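Probable aminotransferase (Pseudomonas aeruginosa, PDB 5YKR) belongs to the class-III aminotransferases, a family that depends on pyridoxal phosphate, and forms a two-chain assembly that holds its cofactor covalently. Local coordinates at residues Thr114-Trp119 with Gln335-Arg340; Val135-Thr140 with Thr328-Ala333; Thr14-Glu19 with Leu413-Leu418; Arg18-Phe23 with Pro54-Leu59. All blocks are in the same frame, centred on the assembly; numbering follows the deposited sequence.

In the fold
The contacts form two clusters; interactions 1 and 2 lie across the chain's centre from interaction 3. Interactions 1 and 2 have centres about 12 Å apart and touch through Gln335, whose NE2 lies 3.1 Å from Thr136 O. Interactions 3 and 4 have centres about 8 Å apart. They share Arg18 and Glu19 of helix 9-26, and Leu415 reaches into both. The nearest atoms of interactions 2 and 3 are about 21 Å apart. Interaction 2 reaches the cofactor site directly: Thr140 hydrogen-bonds the modified lysine at position 286, and Thr328 hydrogen-bonds the modified lysine of the second subunit. All four contacts also come within reach of that subunit.

Interaction 1: Thr114-Trp119 with Gln335-Arg340; sequences TEDSLW and QLAAMR
The guanidinium of Arg340 lies flat on one face of the Trp119 ring. The planes are 11° apart and the centres 4.1 Å apart. The stack is off-centre, a cation-pi contact over the five-membered ring, with Arg340 NH2 3.5 Å from Trp119 CD1. Further back, Arg340 CG lies 3.6 Å from Trp119 CE3 in a CH-pi contact with the six-membered ring. At the guanidinium edge sits the Asp116 carboxylate, turned 86° from the guanidinium plane. Arg340 NH1 donates to Asp116 OD1 at 2.8 Å, a salt bridge met nearly along the C-O axis. The extended Arg340 chain, with CG anti to the backbone N (chi1 174°), carries the guanidinium over the Trp119 ring and sets its edge at Asp116. The other carboxylate oxygen, Asp116 OD2, rests 3.4 Å from Ala337 CB. Deeper in, Leu336 CD1 packs 4.0 Å from Ser117 CA. Thr114 occupies the N-cap of the first helix, with a weak bond to Asp116 N. Helices 115-128 and 333-346 meet here, their local axes 8.8 Å apart. Trp119 continues onto Phe343 and Ala344. Ser117 hydrogen-bonds Trp41 and Asn37 of the second subunit, and Met339 packs on Val135 of strand 132-136.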
loop_
_atom_site.group_PDB
_atom_site.type_symbol
_atom_site.label_atom_id
_atom_site.label_comp_id
_atom_site.label_asym_id
_atom_site.label_seq_id
_atom_site.Cartn_x
_atom_site.Cartn_y
_atom_site.Cartn_z
ATOM N N THR A 114 2.090 7.063 18.429
ATOM C CA THR A 114 3.191 7.152 19.391
ATOM C C THR A 114 3.722 8.570 19.464
ATOM O O THR A 114 3.284 9.443 18.712
ATOM C CB THR A 114 4.329 6.212 19.028
ATOM O OG1 THR A 114 4.892 6.686 17.796
ATOM C CG2 THR A 114 3.843 4.764 18.880
ATOM N N GLU A 115 4.685 8.837 20.341
ATOM C CA GLU A 115 5.249 10.186 20.406
ATOM C C GLU A 115 5.910 10.619 19.102
ATOM O O GLU A 115 5.983 11.814 18.822
ATOM C CB GLU A 115 6.230 10.315 21.586
ATOM C CG GLU A 115 5.525 10.315 22.928
ATOM C CD GLU A 115 6.463 10.313 24.112
ATOM O OE1 GLU A 115 7.654 9.987 23.978
ATOM O OE2 GLU A 115 5.993 10.660 25.181
ATOM N N ASP A 116 6.314 9.666 18.269
ATOM C CA ASP A 116 6.926 10.055 17.000
ATOM C C ASP A 116 5.916 10.756 16.108
ATOM O O ASP A 116 6.288 11.581 15.279
ATOM C CB ASP A 116 7.493 8.854 16.269
ATOM C CG ASP A 116 8.703 8.223 16.964
ATOM O OD1 ASP A 116 9.410 8.973 17.670
ATOM O OD2 ASP A 116 8.985 7.015 16.726
ATOM N N SER A 117 4.622 10.462 16.262
ATOM C CA SER A 117 3.625 11.188 15.467
ATOM C C SER A 117 3.580 12.674 15.771
ATOM O O SER A 117 3.330 13.502 14.867
ATOM C CB SER A 117 2.227 10.588 15.631
ATOM O OG SER A 117 1.686 10.760 16.926
ATOM N N LEU A 118 3.824 13.021 17.031
ATOM C CA LEU A 118 3.834 14.436 17.422
ATOM C C LEU A 118 4.975 15.152 16.667
ATOM O O LEU A 118 4.738 16.216 16.073
ATOM C CB LEU A 118 4.031 14.574 18.937
ATOM C CG LEU A 118 2.862 14.196 19.796
ATOM C CD1 LEU A 118 3.365 13.940 21.214
ATOM C CD2 LEU A 118 1.848 15.298 19.789
ATOM N N TRP A 119 6.175 14.563 16.695
ATOM C CA TRP A 119 7.317 15.186 16.098
ATOM C C TRP A 119 7.173 15.292 14.582
ATOM O O TRP A 119 7.420 16.329 13.961
ATOM C CB TRP A 119 8.575 14.429 16.519
ATOM C CG TRP A 119 9.833 15.132 16.098
ATOM C CD1 TRP A 119 10.582 15.937 16.903
ATOM C CD2 TRP A 119 10.459 15.146 14.809
ATOM N NE1 TRP A 119 11.630 16.442 16.182
ATOM C CE2 TRP A 119 11.597 15.926 14.909
ATOM C CE3 TRP A 119 10.191 14.521 13.604
ATOM C CZ2 TRP A 119 12.437 16.184 13.808
ATOM C CZ3 TRP A 119 11.050 14.735 12.534
ATOM C CH2 TRP A 119 12.143 15.554 12.633
ATOM N N GLN A 335 6.492 2.915 10.756
ATOM C CA GLN A 335 6.629 3.946 9.730
ATOM C C GLN A 335 7.018 5.280 10.326
ATOM O O GLN A 335 7.912 5.966 9.831
ATOM C CB GLN A 335 5.315 4.167 8.979
ATOM C CG GLN A 335 4.880 3.042 8.025
ATOM C CD GLN A 335 3.529 3.446 7.391
ATOM O OE1 GLN A 335 2.630 3.933 8.111
ATOM N NE2 GLN A 335 3.397 3.332 6.088
ATOM N N LEU A 336 6.332 5.667 11.410
ATOM C CA LEU A 336 6.574 6.973 11.991
ATOM C C LEU A 336 8.000 7.087 12.586
ATOM O O LEU A 336 8.642 8.143 12.500
ATOM C CB LEU A 336 5.506 7.306 13.040
ATOM C CG LEU A 336 4.266 8.043 12.499
ATOM C CD1 LEU A 336 4.623 9.455 12.039
ATOM C CD2 LEU A 336 3.561 7.324 11.366
ATOM N N ALA A 337 8.489 6.003 13.195
ATOM C CA ALA A 337 9.860 6.006 13.708
ATOM C C ALA A 337 10.878 6.217 12.567
ATOM O O ALA A 337 11.840 6.976 12.694
ATOM C CB ALA A 337 10.150 4.729 14.436
ATOM N N ALA A 338 10.663 5.497 11.457
ATOM C CA ALA A 338 11.556 5.615 10.309
ATOM C C ALA A 338 11.490 6.989 9.680
ATOM O O ALA A 338 12.520 7.528 9.247
ATOM C CB ALA A 338 11.263 4.520 9.291
ATOM N N MET A 339 10.297 7.545 9.559
ATOM C CA MET A 339 10.132 8.907 9.026
ATOM C C MET A 339 10.838 9.939 9.908
ATOM O O MET A 339 11.454 10.893 9.409
ATOM C CB MET A 339 8.642 9.316 8.915
ATOM C CG MET A 339 7.923 8.566 7.858
ATOM S SD MET A 339 6.196 9.201 7.846
ATOM C CE MET A 339 5.633 8.030 6.601
ATOM N N ARG A 340 10.698 9.789 11.223
ATOM C CA ARG A 340 11.313 10.742 12.120
ATOM C C ARG A 340 12.819 10.739 11.904
ATOM O O ARG A 340 13.440 11.801 11.755
ATOM C CB ARG A 340 10.949 10.464 13.559
ATOM C CG ARG A 340 11.671 11.351 14.555
ATOM C CD ARG A 340 11.106 11.177 15.912
ATOM N NE ARG A 340 11.695 12.115 16.863
ATOM C CZ ARG A 340 11.243 12.293 18.096
ATOM N NH1 ARG A 340 10.228 11.542 18.567
ATOM N NH2 ARG A 340 11.783 13.252 18.818
#

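Interaction 2: Val135-Thr140 with Thr328-Ala333; sequences VTTSAT and TLAGNA
Val135 rests on the backbone of Gly331. Val135 CB lies 3.7 Å from Gly331 CA. One step further out, Val135 CG1 is 3.5 Å from Gly331 N and about as far from Gly331 CA as CB is. CG1 stands anti to the backbone N (chi1 179°), which lays this branch along the turn. Gly331 has no side chain, so the valine comes directly against the main chain. Gly331 is the third residue of a type II beta turn from Leu329 to Asn332, and its phi is positive (70°).

Ala330, the second residue of the turn, places its CB 3.6 Å from Val135 O and 4.0 Å from Thr136 CA. Thr137 adds its methyl group: CG2 is 3.8 Å from Ala330 N. No hydrogen bond joins the two segments directly. Gln335 links them instead, with NE2 bonded to Thr136 O and OE1 weakly to Gly331 N. Thr136 OG1 turns the other way and donates to Ser138 O at 2.8 Å.

Both segments lead into helices with side-chain N-caps, Ser138 bonding Asp141 N and Asn332 bonding Gln335 N. Within this chain, strand 132-136 is an outermost strand of the seven-stranded mixed sheet, consistent with the large domain of fold-type I pyridoxal-phosphate enzymes; Val135 makes backbone hydrogen bonds to the second subunit. The helix after it brings Thr140 OG1 to the phosphate oxygen OP3 of the modified lysine at position 286.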
loop_
_atom_site.group_PDB
_atom_site.type_symbol
_atom_site.label_atom_id
_atom_site.label_comp_id
_atom_site.label_asym_id
_atom_site.label_seq_id
_atom_site.Cartn_x
_atom_site.Cartn_y
_atom_site.Cartn_z
ATOM N N VAL A 135 -0.838 9.736 6.659
ATOM C CA VAL A 135 0.116 8.715 6.178
ATOM C C VAL A 135 -0.608 7.580 5.522
ATOM O O VAL A 135 -1.683 7.160 5.990
ATOM C CB VAL A 135 0.950 8.165 7.353
ATOM C CG1 VAL A 135 1.944 7.097 6.939
ATOM C CG2 VAL A 135 1.650 9.281 8.073
ATOM N N THR A 136 -0.045 7.084 4.448
ATOM C CA THR A 136 -0.523 5.893 3.733
ATOM C C THR A 136 0.594 4.830 3.655
ATOM O O THR A 136 1.732 5.086 4.087
ATOM C CB THR A 136 -1.011 6.233 2.337
ATOM O OG1 THR A 136 0.127 6.648 1.581
ATOM C CG2 THR A 136 -2.119 7.272 2.333
ATOM N N THR A 137 0.309 3.701 3.011
ATOM C CA THR A 137 1.366 2.682 2.760
ATOM C C THR A 137 2.023 2.803 1.403
ATOM O O THR A 137 2.890 1.988 1.097
ATOM C CB THR A 137 0.819 1.265 3.027
ATOM O OG1 THR A 137 -0.305 1.013 2.214
ATOM C CG2 THR A 137 0.426 1.091 4.468
ATOM N N SER A 138 1.630 3.784 0.602
ATOM C CA SER A 138 2.301 4.024 -0.718
ATOM C C SER A 138 1.887 5.369 -1.301
ATOM O O SER A 138 0.828 5.888 -1.007
ATOM C CB SER A 138 1.891 2.954 -1.714
ATOM O OG SER A 138 0.510 3.050 -2.076
ATOM N N ALA A 139 2.724 5.890 -2.186
ATOM C CA ALA A 139 2.381 7.082 -2.936
ATOM C C ALA A 139 1.103 6.875 -3.748
ATOM O O ALA A 139 0.285 7.766 -3.852
ATOM C CB ALA A 139 3.519 7.533 -3.824
ATOM N N THR A 140 0.963 5.695 -4.353
ATOM C CA THR A 140 -0.287 5.419 -5.056
ATOM C C THR A 140 -1.500 5.676 -4.177
ATOM O O THR A 140 -2.462 6.352 -4.618
ATOM C CB THR A 140 -0.324 3.955 -5.529
ATOM O OG1 THR A 140 0.659 3.739 -6.542
ATOM C CG2 THR A 140 -1.675 3.603 -6.077
ATOM N N THR A 328 -5.019 -0.592 7.086
ATOM C CA THR A 328 -4.797 -1.111 8.440
ATOM C C THR A 328 -3.417 -0.820 9.001
ATOM O O THR A 328 -3.285 -0.559 10.209
ATOM C CB THR A 328 -5.139 -2.595 8.490
ATOM O OG1 THR A 328 -6.468 -2.817 7.937
ATOM C CG2 THR A 328 -5.042 -3.148 9.910
ATOM N N LEU A 329 -2.379 -0.846 8.159
ATOM C CA LEU A 329 -1.032 -0.608 8.581
ATOM C C LEU A 329 -0.560 0.800 8.233
ATOM O O LEU A 329 0.597 1.164 8.457
ATOM C CB LEU A 329 -0.059 -1.663 8.079
ATOM C CG LEU A 329 -0.105 -2.976 8.868
ATOM C CD1 LEU A 329 -1.336 -3.790 8.590
ATOM C CD2 LEU A 329 1.121 -3.837 8.627
ATOM N N ALA A 330 -1.469 1.634 7.704
ATOM C CA ALA A 330 -1.091 3.015 7.429
ATOM C C ALA A 330 -0.904 3.830 8.713
ATOM O O ALA A 330 -1.717 3.774 9.618
ATOM C CB ALA A 330 -2.152 3.656 6.575
ATOM N N GLY A 331 0.140 4.654 8.726
ATOM C CA GLY A 331 0.407 5.493 9.859
ATOM C C GLY A 331 0.862 4.750 11.087
ATOM O O GLY A 331 0.583 5.212 12.221
ATOM N N ASN A 332 1.506 3.598 10.911
ATOM C CA ASN A 332 1.884 2.786 12.050
ATOM C C ASN A 332 3.156 3.255 12.764
ATOM O O ASN A 332 3.919 4.065 12.250
ATOM C CB ASN A 332 1.856 1.291 11.728
ATOM C CG ASN A 332 2.998 0.744 10.972
ATOM O OD1 ASN A 332 4.075 1.320 10.851
ATOM N ND2 ASN A 332 2.753 -0.487 10.469
ATOM N N ALA A 333 3.374 2.703 13.955
ATOM C CA ALA A 333 4.491 3.152 14.772
ATOM C C ALA A 333 5.847 2.969 14.069
ATOM O O ALA A 333 6.736 3.814 14.172
ATOM C CB ALA A 333 4.470 2.382 16.092
#

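Interaction 3: Thr14-Glu19 with Leu413-Leu418; sequences TLFKRE and LHLYLL
Leu415 packs against Phe16 and Glu19 where two helices cross. Helix 9-26 and helix 407-418 run at 39° to each other, with local axes 9.6 Å apart. Leu415 fits among Phe16, Glu19, Leu20 and Phe23 of helix 9-26, a knobs-into-holes type of contact.

The tight part centres on Leu415 CD2. Leu415 CD2 lies 3.6 Å from the backbone carbon C of Glu19 and 3.7 Å from Glu19 CB. Phe16 CE1 is 3.8 Å from Leu415 CD2, and the two side chains cross at about a right angle. Leu415 has CG anti to the backbone N (chi1 -173°), which points the branch at helix 9-26.

The other half is looser and more polar. Leu15 CD2 is 4.1 Å from Tyr416 CD2, approaching the ring obliquely. Glu19 bends at chi2, and its OE2 lies 3.9 Å from Tyr416 CD2, with carboxylate and ring planes 47° apart. The Glu19 carboxylate is buried but well supplied: Arg420 and Asn419 take OE1, and Arg22 holds OE2. Arg18, on the partly exposed flank, points its guanidinium edge at Tyr416 CE2. Glu455 of helix 439-456 gathers this side, with OE1 pairing with Arg18 NH2 and OE2 hydrogen-bonded to Tyr416 OH. The guanidinium is held from its own helix as well: Arg18 NH1 forms a salt bridge with Glu19 OE2 at 2.6 Å.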
loop_
_atom_site.group_PDB
_atom_site.type_symbol
_atom_site.label_atom_id
_atom_site.label_comp_id
_atom_site.label_asym_id
_atom_site.label_seq_id
_atom_site.Cartn_x
_atom_site.Cartn_y
_atom_site.Cartn_z
ATOM N N THR A 14 23.990 -6.592 -31.610
ATOM C CA THR A 14 25.188 -7.416 -31.477
ATOM C C THR A 14 25.816 -7.272 -30.078
ATOM O O THR A 14 26.145 -8.266 -29.427
ATOM C CB THR A 14 26.221 -7.060 -32.569
ATOM O OG1 THR A 14 25.633 -7.363 -33.836
ATOM C CG2 THR A 14 27.515 -7.861 -32.425
ATOM N N LEU A 15 25.973 -6.046 -29.639
ATOM C CA LEU A 15 26.518 -5.781 -28.308
ATOM C C LEU A 15 25.621 -6.335 -27.245
ATOM O O LEU A 15 26.097 -6.929 -26.313
ATOM C CB LEU A 15 26.743 -4.272 -28.110
ATOM C CG LEU A 15 27.364 -3.889 -26.753
ATOM C CD1 LEU A 15 28.655 -4.626 -26.527
ATOM C CD2 LEU A 15 27.535 -2.399 -26.642
ATOM N N PHE A 16 24.312 -6.163 -27.419
ATOM C CA PHE A 16 23.355 -6.623 -26.419
ATOM C C PHE A 16 23.431 -8.128 -26.270
ATOM O O PHE A 16 23.473 -8.636 -25.176
ATOM C CB PHE A 16 21.946 -6.162 -26.766
ATOM C CG PHE A 16 20.898 -6.454 -25.702
ATOM C CD1 PHE A 16 21.126 -6.172 -24.372
ATOM C CD2 PHE A 16 19.629 -6.940 -26.063
ATOM C CE1 PHE A 16 20.142 -6.429 -23.416
ATOM C CE2 PHE A 16 18.665 -7.190 -25.103
ATOM C CZ PHE A 16 18.920 -6.928 -23.788
ATOM N N LYS A 17 23.426 -8.855 -27.387
ATOM C CA LYS A 17 23.571 -10.322 -27.305
ATOM C C LYS A 17 24.860 -10.770 -26.611
ATOM O O LYS A 17 24.843 -11.707 -25.834
ATOM C CB LYS A 17 23.532 -10.935 -28.696
ATOM C CG LYS A 17 22.191 -11.456 -29.123
ATOM C CD LYS A 17 22.304 -12.095 -30.520
ATOM C CE LYS A 17 23.236 -13.317 -30.561
ATOM N NZ LYS A 17 22.580 -14.599 -30.943
ATOM N N ARG A 18 25.972 -10.126 -26.928
ATOM C CA ARG A 18 27.244 -10.427 -26.262
ATOM C C ARG A 18 27.141 -10.159 -24.759
ATOM O O ARG A 18 27.609 -10.953 -23.956
ATOM C CB ARG A 18 28.383 -9.584 -26.867
ATOM C CG ARG A 18 29.756 -9.992 -26.373
ATOM C CD ARG A 18 30.856 -9.152 -27.041
ATOM N NE ARG A 18 30.945 -7.705 -26.726
ATOM C CZ ARG A 18 31.082 -7.157 -25.507
ATOM N NH1 ARG A 18 31.047 -7.879 -24.419
ATOM N NH2 ARG A 18 31.200 -5.844 -25.376
ATOM N N GLU A 19 26.493 -9.063 -24.384
ATOM C CA GLU A 19 26.379 -8.693 -22.965
ATOM C C GLU A 19 25.404 -9.636 -22.228
ATOM O O GLU A 19 25.574 -9.923 -21.044
ATOM C CB GLU A 19 25.981 -7.218 -22.833
ATOM C CG GLU A 19 27.094 -6.263 -23.263
ATOM C CD GLU A 19 28.350 -6.407 -22.442
ATOM O OE1 GLU A 19 28.249 -6.493 -21.219
ATOM O OE2 GLU A 19 29.461 -6.436 -23.022
ATOM N N LEU A 413 22.495 -0.329 -22.862
ATOM C CA LEU A 413 23.285 0.564 -22.024
ATOM C C LEU A 413 23.236 0.105 -20.581
ATOM O O LEU A 413 24.249 0.074 -19.899
ATOM C CB LEU A 413 22.762 2.006 -22.144
ATOM C CG LEU A 413 22.906 2.751 -23.488
ATOM C CD1 LEU A 413 22.376 4.165 -23.388
ATOM C CD2 LEU A 413 24.300 2.706 -23.961
ATOM N N HIS A 414 22.032 -0.236 -20.108
ATOM C CA HIS A 414 21.892 -0.659 -18.731
ATOM C C HIS A 414 22.665 -1.939 -18.443
ATOM O O HIS A 414 23.316 -2.048 -17.394
ATOM C CB HIS A 414 20.440 -0.886 -18.356
ATOM C CG HIS A 414 19.625 0.356 -18.153
ATOM N ND1 HIS A 414 19.207 1.199 -19.157
ATOM C CD2 HIS A 414 19.088 0.863 -17.017
ATOM C CE1 HIS A 414 18.495 2.194 -18.635
ATOM N NE2 HIS A 414 18.394 2.001 -17.347
ATOM N N LEU A 415 22.624 -2.896 -19.369
ATOM C CA LEU A 415 23.314 -4.163 -19.134
ATOM C C LEU A 415 24.830 -4.025 -19.226
ATOM O O LEU A 415 25.551 -4.664 -18.453
ATOM C CB LEU A 415 22.832 -5.220 -20.142
ATOM C CG LEU A 415 23.347 -6.645 -19.929
ATOM C CD1 LEU A 415 23.027 -7.154 -18.529
ATOM C CD2 LEU A 415 22.767 -7.570 -20.976
ATOM N N TYR A 416 25.313 -3.219 -20.169
ATOM C CA TYR A 416 26.763 -2.970 -20.287
ATOM C C TYR A 416 27.295 -2.434 -18.962
ATOM O O TYR A 416 28.330 -2.906 -18.454
ATOM C CB TYR A 416 27.011 -1.992 -21.420
ATOM C CG TYR A 416 28.460 -1.814 -21.777
ATOM C CD1 TYR A 416 29.264 -0.973 -21.049
ATOM C CD2 TYR A 416 29.028 -2.521 -22.845
ATOM C CE1 TYR A 416 30.593 -0.769 -21.387
ATOM C CE2 TYR A 416 30.354 -2.348 -23.176
ATOM C CZ TYR A 416 31.133 -1.470 -22.413
ATOM O OH TYR A 416 32.452 -1.283 -22.722
ATOM N N LEU A 417 26.574 -1.484 -18.365
ATOM C CA LEU A 417 26.983 -0.924 -17.082
ATOM C C LEU A 417 26.882 -1.950 -15.955
ATOM O O LEU A 417 27.788 -2.080 -15.123
ATOM C CB LEU A 417 26.218 0.359 -16.773
ATOM C CG LEU A 417 26.970 1.597 -17.199
ATOM C CD1 LEU A 417 27.108 1.678 -18.709
ATOM C CD2 LEU A 417 26.333 2.851 -16.727
ATOM N N LEU A 418 25.786 -2.695 -15.927
ATOM C CA LEU A 418 25.586 -3.721 -14.870
ATOM C C LEU A 418 26.729 -4.735 -14.844
ATOM O O LEU A 418 27.321 -5.035 -13.798
ATOM C CB LEU A 418 24.222 -4.408 -15.073
ATOM C CG LEU A 418 23.814 -5.464 -14.048
ATOM C CD1 LEU A 418 22.277 -5.565 -13.980
ATOM C CD2 LEU A 418 24.464 -6.834 -14.251
#

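Interaction 4: Arg18-Phe23 with Pro54-Leu59; sequences RELRRF and PGNCPL
Phe23 CG stands anti to the backbone N (chi1 174°), and this carries the ring across to Gly55. Chi2 of -84° turns a face of the ring onto the glycine. The contact packs helix 9-26 against the loop that leads into strand 61-65, the first strand of the four-stranded sheet.

Gly55 CA sits over the ring centre, 4.0 Å from the Phe23 centroid and only 9° off the normal, a CH-pi contact. Gly55 carries no side chain, so its CA can come this close. The loop then curls round the ring. Asn56 N is 3.6 Å from Phe23 CE1. Cys57 SG lies in the ring plane at the edge, 3.8 Å from Phe23 CE1, a sulfur-aromatic contact. Leu59 CD2 meets Phe23 CE2 at 3.9 Å. Phe23 is buried; it also touches Leu418 of helix 407-418 and meets His27.

One turn earlier, Leu20 gives a second point of contact. Leu20 CD2 is 3.6 Å from Gly55 CA and 3.8 Å from Asn56 OD1. The Asn56 amide is fixed by Asp24, whose OD1 accepts from ND2. Pro316 of the second subunit packs on both Leu20 and Asn56. On another side of the helix, Arg22 NE donates to Glu19 OE2 from above the carboxylate plane. No hydrogen bond crosses between the two segments, and the closest approach is Phe23 CZ to Cys57 O, 3.2 Å.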
loop_
_atom_site.group_PDB
_atom_site.type_symbol
_atom_site.label_atom_id
_atom_site.label_comp_id
_atom_site.label_asym_id
_atom_site.label_seq_id
_atom_site.Cartn_x
_atom_site.Cartn_y
_atom_site.Cartn_z
ATOM N N ARG A 18 25.972 -10.126 -26.928
ATOM C CA ARG A 18 27.244 -10.427 -26.262
ATOM C C ARG A 18 27.141 -10.159 -24.759
ATOM O O ARG A 18 27.609 -10.953 -23.956
ATOM C CB ARG A 18 28.383 -9.584 -26.867
ATOM C CG ARG A 18 29.756 -9.992 -26.373
ATOM C CD ARG A 18 30.856 -9.152 -27.041
ATOM N NE ARG A 18 30.945 -7.705 -26.726
ATOM C CZ ARG A 18 31.082 -7.157 -25.507
ATOM N NH1 ARG A 18 31.047 -7.879 -24.419
ATOM N NH2 ARG A 18 31.200 -5.844 -25.376
ATOM N N GLU A 19 26.493 -9.063 -24.384
ATOM C CA GLU A 19 26.379 -8.693 -22.965
ATOM C C GLU A 19 25.404 -9.636 -22.228
ATOM O O GLU A 19 25.574 -9.923 -21.044
ATOM C CB GLU A 19 25.981 -7.218 -22.833
ATOM C CG GLU A 19 27.094 -6.263 -23.263
ATOM C CD GLU A 19 28.350 -6.407 -22.442
ATOM O OE1 GLU A 19 28.249 -6.493 -21.219
ATOM O OE2 GLU A 19 29.461 -6.436 -23.022
ATOM N N LEU A 20 24.403 -10.153 -22.931
ATOM C CA LEU A 20 23.516 -11.164 -22.330
ATOM C C LEU A 20 24.294 -12.450 -22.024
ATOM O O LEU A 20 24.111 -13.039 -20.953
ATOM C CB LEU A 20 22.297 -11.443 -23.217
ATOM C CG LEU A 20 21.218 -10.369 -23.240
ATOM C CD1 LEU A 20 20.271 -10.616 -24.416
ATOM C CD2 LEU A 20 20.467 -10.289 -21.904
ATOM N N ARG A 21 25.183 -12.853 -22.939
ATOM C CA ARG A 21 26.042 -14.007 -22.659
ATOM C C ARG A 21 26.990 -13.737 -21.491
ATOM O O ARG A 21 27.103 -14.577 -20.584
ATOM C CB ARG A 21 26.815 -14.426 -23.913
ATOM C CG ARG A 21 27.629 -15.670 -23.741
ATOM C CD ARG A 21 28.040 -16.232 -25.117
ATOM N NE ARG A 21 28.693 -15.260 -26.004
ATOM C CZ ARG A 21 29.948 -14.810 -25.866
ATOM N NH1 ARG A 21 30.737 -15.230 -24.863
ATOM N NH2 ARG A 21 30.414 -13.908 -26.735
ATOM N N ARG A 22 27.607 -12.549 -21.485
ATOM C CA ARG A 22 28.472 -12.113 -20.375
ATOM C C ARG A 22 27.675 -12.115 -19.063
ATOM O O ARG A 22 28.182 -12.528 -18.040
ATOM C CB ARG A 22 29.025 -10.712 -20.649
ATOM C CG ARG A 22 30.057 -10.159 -19.680
ATOM C CD ARG A 22 30.500 -8.696 -19.996
ATOM N NE ARG A 22 31.157 -8.567 -21.258
ATOM C CZ ARG A 22 32.436 -8.918 -21.479
ATOM N NH1 ARG A 22 33.188 -9.444 -20.507
ATOM N NH2 ARG A 22 32.970 -8.782 -22.663
ATOM N N PHE A 23 26.413 -11.693 -19.112
ATOM C CA PHE A 23 25.598 -11.638 -17.904
ATOM C C PHE A 23 25.417 -13.076 -17.325
ATOM O O PHE A 23 25.524 -13.303 -16.107
ATOM C CB PHE A 23 24.251 -10.995 -18.189
ATOM C CG PHE A 23 23.338 -11.037 -17.021
ATOM C CD1 PHE A 23 22.572 -12.170 -16.760
ATOM C CD2 PHE A 23 23.301 -9.978 -16.133
ATOM C CE1 PHE A 23 21.759 -12.221 -15.646
ATOM C CE2 PHE A 23 22.492 -10.033 -15.000
ATOM C CZ PHE A 23 21.716 -11.167 -14.757
ATOM N N PRO A 54 17.734 -5.688 -17.193
ATOM C CA PRO A 54 18.221 -6.239 -18.447
ATOM C C PRO A 54 19.082 -7.493 -18.034
ATOM O O PRO A 54 19.507 -7.642 -16.890
ATOM C CB PRO A 54 19.032 -5.108 -18.974
ATOM C CG PRO A 54 19.627 -4.499 -17.760
ATOM C CD PRO A 54 18.503 -4.522 -16.755
ATOM N N GLY A 55 19.336 -8.360 -18.901
ATOM C CA GLY A 55 19.892 -9.599 -18.410
ATOM C C GLY A 55 18.787 -10.595 -18.292
ATOM O O GLY A 55 17.593 -10.277 -18.265
ATOM N N ASN A 56 19.189 -11.824 -18.184
ATOM C CA ASN A 56 18.235 -12.889 -18.300
ATOM C C ASN A 56 17.523 -13.228 -16.999
ATOM O O ASN A 56 16.516 -13.925 -17.023
ATOM C CB ASN A 56 18.924 -14.066 -18.946
ATOM C CG ASN A 56 19.212 -13.829 -20.428
ATOM O OD1 ASN A 56 18.339 -13.371 -21.182
ATOM N ND2 ASN A 56 20.427 -14.148 -20.856
ATOM N N CYS A 57 17.958 -12.640 -15.901
ATOM C CA CYS A 57 17.220 -12.734 -14.632
ATOM C C CYS A 57 17.592 -11.563 -13.746
ATOM O O CYS A 57 18.649 -10.951 -13.938
ATOM C CB CYS A 57 17.583 -14.034 -13.890
ATOM S SG CYS A 57 19.352 -14.197 -13.488
ATOM N N PRO A 58 16.734 -11.235 -12.741
ATOM C CA PRO A 58 17.152 -10.254 -11.762
ATOM C C PRO A 58 18.296 -10.793 -10.895
ATOM O O PRO A 58 18.355 -11.991 -10.568
ATOM C CB PRO A 58 15.912 -10.040 -10.889
ATOM C CG PRO A 58 15.095 -11.227 -11.098
ATOM C CD PRO A 58 15.352 -11.703 -12.485
ATOM N N LEU A 59 19.206 -9.893 -10.531
ATOM C CA LEU A 59 20.230 -10.255 -9.534
ATOM C C LEU A 59 19.582 -10.532 -8.169
ATOM O O LEU A 59 18.696 -9.804 -7.765
ATOM C CB LEU A 59 21.219 -9.119 -9.393
ATOM C CG LEU A 59 22.000 -8.636 -10.615
ATOM C CD1 LEU A 59 22.745 -7.369 -10.242
ATOM C CD2 LEU A 59 22.912 -9.740 -11.105
#